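Geranyltranstransferase (PDB 3TS7) probably makes (2E,6E)-farnesyl diphosphate, as a magnesium-dependent prenyl transferase of the FPP/GGPP synthase family. Local coordinates at residues A275-L280 against L289-A294. Residues are numbered along the deposited sequence; the frame is centred on the assembly and turned at random.
Sequences AALESL and LLRELA
A helical hairpin near the C-terminal end of the chain brings Leu277, on helix 262-279, and the nearby Leu280 against Leu290 and Arg291 at the start of helix 288-298. Arg291 CG packs against a methyl of each of these two leucines: it is 3.9 Å from Leu277 CD2 and 3.8 Å from Leu280 CD1. With CG anti to its carbonyl carbon (chi1 -72°) and the chain extended from there to NE, Arg291 runs past Leu280 in the opposite direction, towards the connecting loop. Deeper in, Leu280 and Leu290 cross at about a right angle; Leu280 CD1 rests 3.9 Å from Leu290 CB, and Leu280 CD2 packs 4.0 Å from Leu290 CD1. Leu280 also touches Tyr217 of helix 208-237, while Leu290 reaches helix 53-65, which ties the hairpin to the helical core.

A water bridges the segments. It donates to Leu277 O at 2.7 Å and accepts from Arg291 NE at 3.1 Å, lying in plane at the edge of the guanidinium. The far end of that group is fixed by two carbonyls of the connecting loop, NH1 donating to Phe283 O and NH2 to Gly284 O, and by helix 288-298, whose Asp288 forms a salt bridge with NH2. One arginine thus covers the leucines with its methylenes and holds the connection with its nitrogens, in an antiparallel helical hairpin with its loop, within the all-helical fold of the trans-prenyl synthases.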
# COMPACT_ATOMS: atom_id res chain seq x y z
N ALA B 275 12.74 22.72 -20.43
CA ALA B 275 13.67 22.08 -19.52
C ALA B 275 13.58 20.53 -19.65
O ALA B 275 14.59 19.86 -19.57
CB ALA B 275 13.41 22.52 -18.07
N ALA B 276 12.36 20.02 -19.88
CA ALA B 276 12.13 18.60 -20.18
C ALA B 276 12.95 18.12 -21.39
O ALA B 276 13.70 17.13 -21.30
CB ALA B 276 10.63 18.36 -20.41
N LEU B 277 12.85 18.84 -22.50
CA LEU B 277 13.57 18.50 -23.73
C LEU B 277 15.08 18.63 -23.58
O LEU B 277 15.84 17.81 -24.12
CB LEU B 277 13.08 19.37 -24.89
CG LEU B 277 11.64 19.13 -25.35
CD1 LEU B 277 11.20 20.23 -26.30
CD2 LEU B 277 11.47 17.74 -26.00
N GLU B 278 15.52 19.63 -22.82
CA GLU B 278 16.95 19.83 -22.58
C GLU B 278 17.58 18.74 -21.69
O GLU B 278 18.76 18.45 -21.84
CB GLU B 278 17.23 21.19 -21.97
CG GLU B 278 18.71 21.62 -22.00
CD GLU B 278 19.35 21.61 -23.42
OE1 GLU B 278 20.57 21.41 -23.50
OE2 GLU B 278 18.66 21.82 -24.45
N SER B 279 16.78 18.17 -20.78
CA SER B 279 17.17 17.00 -19.99
C SER B 279 17.58 15.81 -20.87
O SER B 279 18.39 15.00 -20.48
CB SER B 279 15.98 16.52 -19.10
OG SER B 279 15.55 17.54 -18.21
N LEU B 280 16.98 15.71 -22.04
CA LEU B 280 17.26 14.62 -22.97
C LEU B 280 18.50 14.81 -23.87
O LEU B 280 18.79 13.96 -24.71
CB LEU B 280 16.02 14.34 -23.81
CG LEU B 280 14.73 14.05 -23.03
CD1 LEU B 280 13.56 13.99 -23.98
CD2 LEU B 280 14.84 12.75 -22.19
N LEU B 289 11.24 9.28 -28.95
CA LEU B 289 10.01 8.84 -28.34
C LEU B 289 9.64 9.69 -27.12
O LEU B 289 8.49 10.12 -27.00
CB LEU B 289 10.12 7.36 -27.94
CG LEU B 289 8.79 6.70 -27.57
CD1 LEU B 289 7.86 6.63 -28.78
CD2 LEU B 289 9.07 5.29 -27.02
N LEU B 290 10.61 9.95 -26.25
CA LEU B 290 10.37 10.80 -25.07
C LEU B 290 10.11 12.27 -25.43
O LEU B 290 9.32 12.95 -24.77
CB LEU B 290 11.52 10.69 -24.08
CG LEU B 290 11.64 9.31 -23.40
CD1 LEU B 290 12.85 9.30 -22.51
CD2 LEU B 290 10.38 8.98 -22.60
N ARG B 291 10.76 12.73 -26.50
CA ARG B 291 10.55 14.07 -27.03
C ARG B 291 9.11 14.27 -27.47
O ARG B 291 8.48 15.27 -27.14
CB ARG B 291 11.55 14.37 -28.17
CG ARG B 291 12.99 14.57 -27.69
CD ARG B 291 14.03 14.87 -28.81
NE ARG B 291 15.37 14.84 -28.24
CZ ARG B 291 16.22 13.82 -28.29
NH1 ARG B 291 17.38 13.90 -27.68
NH2 ARG B 291 15.91 12.70 -28.93
N GLU B 292 8.57 13.29 -28.19
CA GLU B 292 7.19 13.34 -28.65
C GLU B 292 6.19 13.09 -27.52
O GLU B 292 5.08 13.66 -27.51
CB GLU B 292 6.98 12.32 -29.77
CG GLU B 292 7.77 12.64 -31.04
CD GLU B 292 7.24 13.86 -31.78
OE1 GLU B 292 8.06 14.60 -32.37
OE2 GLU B 292 6.01 14.09 -31.79
N LEU B 293 6.55 12.20 -26.60
CA LEU B 293 5.69 11.90 -25.46
C LEU B 293 5.54 13.14 -24.54
O LEU B 293 4.44 13.40 -24.05
CB LEU B 293 6.22 10.69 -24.68
CG LEU B 293 5.33 10.14 -23.57
CD1 LEU B 293 3.97 9.65 -24.13
CD2 LEU B 293 6.04 9.04 -22.81
N ALA B 294 6.63 13.89 -24.33
CA ALA B 294 6.56 15.18 -23.63
C ALA B 294 5.46 16.09 -24.18
O ALA B 294 4.58 16.53 -23.43
CB ALA B 294 7.90 15.88 -23.66
O HOH W 1 16.96 16.73 -26.34